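Local coordinates for penicillin-binding protein 2 (Pbp2) (PDB 5LP5), which probably binds penicillin and cross-links peptidoglycan as a cell-shape transpeptidase of the inner membrane, and forms a complex with MreC, at residues A[304-309]-A[438-443]; A[540-545]-A[561-566]. One frame throughout, in Å; residues are numbered along the deposited sequence.

In the fold
Both contacts lie in the transpeptidase domain and follow one another along the chain, neither nesting nor crossing. Interaction 1 closes the longer loop: residues 304-309, between helices 284-291 and 314-324, meet residues 438-443 at the start of helix 441-453, after 128 intervening residues, more helix than strand. Interaction 2 closes a short one, the hairpin of strands 542-549 and 556-562 in the five-stranded antiparallel sheet. The two contacts touch: Tyr307 OH probably bonds Glu563 OE2 and Pro308 O receives Trp544 NE1, while Leu561 packs on Tyr307 and Pro441. The loop and the start of helix 441-453 are thereby tied to the central strands.

Interaction 1 (A[304-309]-A[438-443]); sequences NALYPP and LATPLQ
The ring of Tyr307 meets Pro441 at its edge, where CD1 of the tyrosine lies 4.2 Å from CD of the proline and the two side chains cross at about a right angle. Leu561 also packs against this tyrosine, His542 meets it edge-to-face, and its OH is hydrogen-bonded to Glu563. The backbones pair directly: Tyr307 N donates to Ala439 O at 3.0 Å, within the carbonyl plane, and Ala439 N returns a nearly straight bond (170°) to Tyr307 O at 2.9 Å. This is a single antiparallel hydrogen-bonded bridge in the transpeptidase domain, joining the loop that precedes helix 314-324 to the residues leading into helix 441-453. A possible SxxK motif, as in other penicillin-binding proteins, lies at the start of helix 314-324, just after this loop. Beside the bridge Leu438 packs against the loop, with CB 4.0 Å from Leu306 CB and CD2 3.6 Å from Pro308 N; its CD2 branch also runs alongside the ring of Pro308. Thr440 is the N-cap of helix 441-453: its chi1 of 55° lets OG1 accept from Gln443 N at 3.2 Å while CG2 is turned to Ala305 O, 3.4 Å away. Gln443 OE1 accepts from Thr440 N in return, giving the reciprocal bonds of a capping box at the helix N terminus.

Interaction 2 (A[540-545]-A[561-566]); sequences RSHAWI and LVEHGE
Val562 O is gripped by two backbone donors that arrive from opposite faces of its carbonyl plane: Ala543 N across the hairpin at 3.2 Å, and Gly565 N at 2.9 Å from within the type II turn Val562-Gly565. Val562 N completes the antiparallel hydrogen-bonded pair by donating to Ala543 O. Beyond this pair, histidine side chains join the backbone in the pairing. His564 N donates to His542 ND1 at 2.9 Å, in the plane of that ring, and His564 ND1 in turn gives an almost straight bond (172°) to Arg540 O at 2.8 Å; Glu566 N donates to Ser541 O. The two imidazoles lie side by side, pointing the same way, with His542 CE1 over one face of the His564 ring and the planes at an oblique 44°. Ala543, on the sheet face it shares with Val562, packs its CB on the backbone of Gly565. On the face that carries Trp544 and Leu561, Leu561 CD1 sits over the indole in a CH-pi contact, 3.6 Å from the centroid of the five-membered ring; the indole NE1 bonds Pro308 O. At the outer end Glu566 OE1 lies 3.7 Å from Arg540 NE, a long salt bridge, the oxygen well above the guanidinium plane and so off the line of its N-H bonds; Arg540 NE bonds Met535 O and Glu566 OE2 bonds Lys533 N. The chemistry implies that His542 accepts through ND1 while His564 carries a proton on its own ND1, and that the Arg540-Glu566 attraction is probably mainly electrostatic.

Interaction 1 (A[304-309]-A[438-443])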
# COMPACT_ATOMS: atom_id res chain seq x y z
N ASN A 304 25.51 -9.55 -9.95
CA ASN A 304 25.87 -10.73 -9.15
C ASN A 304 26.12 -11.97 -10.00
O ASN A 304 25.67 -13.07 -9.68
CB ASN A 304 24.78 -11.00 -8.11
CG ASN A 304 24.68 -9.89 -7.09
OD1 ASN A 304 23.75 -9.09 -7.09
ND2 ASN A 304 25.68 -9.81 -6.23
N ALA A 305 26.85 -11.76 -11.10
CA ALA A 305 27.20 -12.83 -12.04
C ALA A 305 28.45 -12.40 -12.76
O ALA A 305 28.60 -11.22 -13.12
CB ALA A 305 26.10 -13.07 -13.06
N LEU A 306 29.35 -13.37 -12.94
CA LEU A 306 30.67 -13.12 -13.51
C LEU A 306 30.84 -13.86 -14.86
O LEU A 306 30.46 -15.01 -15.01
CB LEU A 306 31.76 -13.56 -12.51
CG LEU A 306 31.99 -12.68 -11.26
CD1 LEU A 306 32.86 -13.35 -10.20
CD2 LEU A 306 32.60 -11.33 -11.65
N TYR A 307 31.39 -13.16 -15.84
CA TYR A 307 31.63 -13.73 -17.16
C TYR A 307 33.00 -13.23 -17.65
O TYR A 307 33.44 -12.16 -17.26
CB TYR A 307 30.57 -13.28 -18.16
CG TYR A 307 29.12 -13.50 -17.80
CD1 TYR A 307 28.39 -12.52 -17.14
CD2 TYR A 307 28.47 -14.65 -18.17
CE1 TYR A 307 27.06 -12.71 -16.83
CE2 TYR A 307 27.13 -14.85 -17.89
CZ TYR A 307 26.42 -13.87 -17.22
OH TYR A 307 25.09 -14.05 -16.93
N PRO A 308 33.68 -14.03 -18.51
CA PRO A 308 34.90 -13.52 -19.14
C PRO A 308 34.54 -12.38 -20.09
O PRO A 308 33.64 -12.54 -20.91
CB PRO A 308 35.45 -14.73 -19.93
CG PRO A 308 34.71 -15.91 -19.41
CD PRO A 308 33.39 -15.42 -18.90
N PRO A 309 35.23 -11.24 -19.98
CA PRO A 309 34.83 -10.10 -20.82
C PRO A 309 35.04 -10.32 -22.32
O PRO A 309 34.27 -9.78 -23.13
CB PRO A 309 35.69 -8.95 -20.29
CG PRO A 309 36.85 -9.59 -19.67
CD PRO A 309 36.38 -10.91 -19.14
N LEU A 438 37.45 -12.25 -15.12
CA LEU A 438 35.99 -12.15 -14.95
C LEU A 438 35.47 -10.74 -14.61
O LEU A 438 36.05 -10.02 -13.79
CB LEU A 438 35.53 -13.12 -13.86
CG LEU A 438 35.78 -14.59 -14.13
CD1 LEU A 438 35.39 -15.38 -12.89
CD2 LEU A 438 35.00 -15.05 -15.35
N ALA A 439 34.36 -10.37 -15.23
CA ALA A 439 33.75 -9.09 -14.97
C ALA A 439 32.25 -9.22 -14.93
O ALA A 439 31.70 -10.24 -15.33
CB ALA A 439 34.15 -8.10 -16.04
N THR A 440 31.61 -8.17 -14.39
CA THR A 440 30.14 -8.03 -14.35
C THR A 440 29.73 -7.12 -15.48
O THR A 440 30.48 -6.23 -15.86
CB THR A 440 29.66 -7.42 -13.01
OG1 THR A 440 30.32 -6.16 -12.74
CG2 THR A 440 29.90 -8.39 -11.83
N PRO A 441 28.53 -7.33 -16.05
CA PRO A 441 27.98 -6.37 -17.00
C PRO A 441 28.03 -4.93 -16.53
O PRO A 441 28.22 -4.04 -17.34
CB PRO A 441 26.55 -6.84 -17.18
CG PRO A 441 26.64 -8.31 -17.03
CD PRO A 441 27.72 -8.56 -16.01
N LEU A 442 27.89 -4.70 -15.22
CA LEU A 442 28.08 -3.36 -14.68
C LEU A 442 29.50 -2.81 -14.94
O LEU A 442 29.67 -1.67 -15.37
CB LEU A 442 27.73 -3.31 -13.19
CG LEU A 442 26.24 -3.06 -12.87
CD1 LEU A 442 25.97 -3.24 -11.37
CD2 LEU A 442 25.75 -1.69 -13.29
N GLN A 443 30.51 -3.63 -14.69
CA GLN A 443 31.91 -3.22 -14.89
C GLN A 443 32.16 -2.79 -16.32
O GLN A 443 32.79 -1.73 -16.56
CB GLN A 443 32.88 -4.34 -14.46
CG GLN A 443 33.04 -4.40 -12.93
CD GLN A 443 33.87 -5.56 -12.42
OE1 GLN A 443 33.87 -6.65 -12.99
NE2 GLN A 443 34.59 -5.32 -11.33

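Interaction 2 (A[540-545]-A[561-566])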
# COMPACT_ATOMS: atom_id res chain seq x y z
N ARG A 540 27.75 -23.34 -26.09
CA ARG A 540 27.98 -22.16 -26.88
C ARG A 540 28.66 -21.07 -26.09
O ARG A 540 28.40 -20.88 -24.89
CB ARG A 540 26.66 -21.63 -27.43
CG ARG A 540 26.00 -22.58 -28.42
CD ARG A 540 24.63 -22.08 -28.85
NE ARG A 540 24.00 -23.02 -29.78
CZ ARG A 540 22.76 -22.89 -30.26
NH1 ARG A 540 22.00 -21.86 -29.91
NH2 ARG A 540 22.29 -23.81 -31.09
N SER A 541 29.55 -20.35 -26.78
CA SER A 541 30.20 -19.17 -26.24
C SER A 541 29.16 -18.06 -25.90
O SER A 541 28.13 -17.93 -26.57
CB SER A 541 31.23 -18.65 -27.27
OG SER A 541 31.88 -19.72 -27.95
N HIS A 542 29.42 -17.30 -24.83
CA HIS A 542 28.59 -16.14 -24.51
C HIS A 542 28.95 -14.96 -25.42
O HIS A 542 30.04 -14.92 -26.00
CB HIS A 542 28.77 -15.69 -23.05
CG HIS A 542 28.55 -16.76 -22.04
ND1 HIS A 542 27.43 -17.56 -22.03
CD2 HIS A 542 29.30 -17.15 -20.99
CE1 HIS A 542 27.51 -18.41 -21.02
NE2 HIS A 542 28.64 -18.18 -20.37
N ALA A 543 28.03 -14.00 -25.51
CA ALA A 543 28.16 -12.90 -26.46
C ALA A 543 28.10 -11.54 -25.79
O ALA A 543 27.17 -11.28 -25.04
CB ALA A 543 27.07 -13.00 -27.52
N TRP A 544 29.07 -10.68 -26.09
CA TRP A 544 29.10 -9.33 -25.56
C TRP A 544 28.95 -8.32 -26.69
O TRP A 544 29.30 -8.60 -27.84
CB TRP A 544 30.43 -9.03 -24.87
CG TRP A 544 30.60 -9.56 -23.48
CD1 TRP A 544 31.21 -10.72 -23.11
CD2 TRP A 544 30.19 -8.92 -22.27
NE1 TRP A 544 31.20 -10.85 -21.75
CE2 TRP A 544 30.58 -9.76 -21.20
CE3 TRP A 544 29.53 -7.73 -21.97
CZ2 TRP A 544 30.32 -9.45 -19.87
CZ3 TRP A 544 29.29 -7.42 -20.65
CH2 TRP A 544 29.68 -8.27 -19.62
N ILE A 545 28.45 -7.14 -26.32
CA ILE A 545 28.54 -5.94 -27.14
C ILE A 545 28.30 -4.76 -26.21
O ILE A 545 27.33 -4.73 -25.46
CB ILE A 545 27.53 -5.93 -28.30
CG1 ILE A 545 27.70 -4.68 -29.18
CG2 ILE A 545 26.10 -6.07 -27.78
CD1 ILE A 545 27.16 -4.83 -30.59
N LEU A 561 24.62 -8.45 -22.90
CA LEU A 561 25.24 -9.76 -22.76
C LEU A 561 24.21 -10.88 -22.89
O LEU A 561 23.32 -11.00 -22.05
CB LEU A 561 25.91 -9.86 -21.40
CG LEU A 561 26.32 -11.28 -21.03
CD1 LEU A 561 27.65 -11.67 -21.65
CD2 LEU A 561 26.38 -11.38 -19.54
N VAL A 562 24.34 -11.71 -23.93
CA VAL A 562 23.42 -12.84 -24.11
C VAL A 562 24.11 -14.16 -23.82
O VAL A 562 25.04 -14.56 -24.52
CB VAL A 562 22.80 -12.90 -25.52
CG1 VAL A 562 21.93 -14.13 -25.68
CG2 VAL A 562 21.97 -11.66 -25.80
N GLU A 563 23.65 -14.85 -22.78
CA GLU A 563 24.23 -16.13 -22.43
C GLU A 563 24.10 -17.09 -23.60
O GLU A 563 23.01 -17.26 -24.15
CB GLU A 563 23.58 -16.70 -21.16
CG GLU A 563 24.11 -16.05 -19.89
CD GLU A 563 23.54 -16.67 -18.62
OE1 GLU A 563 22.88 -17.71 -18.72
OE2 GLU A 563 23.76 -16.13 -17.53
N HIS A 564 25.22 -17.69 -23.97
CA HIS A 564 25.29 -18.65 -25.07
C HIS A 564 24.89 -17.99 -26.39
O HIS A 564 24.44 -18.65 -27.32
CB HIS A 564 24.43 -19.87 -24.72
CG HIS A 564 24.85 -20.53 -23.44
ND1 HIS A 564 26.14 -20.94 -23.19
CD2 HIS A 564 24.14 -20.84 -22.32
CE1 HIS A 564 26.21 -21.49 -21.99
NE2 HIS A 564 25.01 -21.44 -21.44
N GLY A 565 25.10 -16.67 -26.45
CA GLY A 565 24.79 -15.85 -27.63
C GLY A 565 25.70 -16.13 -28.80
O GLY A 565 25.55 -15.54 -29.87
N GLU A 566 26.68 -17.00 -28.58
CA GLU A 566 27.41 -17.64 -29.66
C GLU A 566 28.09 -16.62 -30.56
O GLU A 566 28.23 -16.87 -31.75
CB GLU A 566 26.46 -18.54 -30.49
CG GLU A 566 27.16 -19.63 -31.32
CD GLU A 566 26.21 -20.56 -32.07
OE1 GLU A 566 24.98 -20.28 -32.07
OE2 GLU A 566 26.69 -21.56 -32.69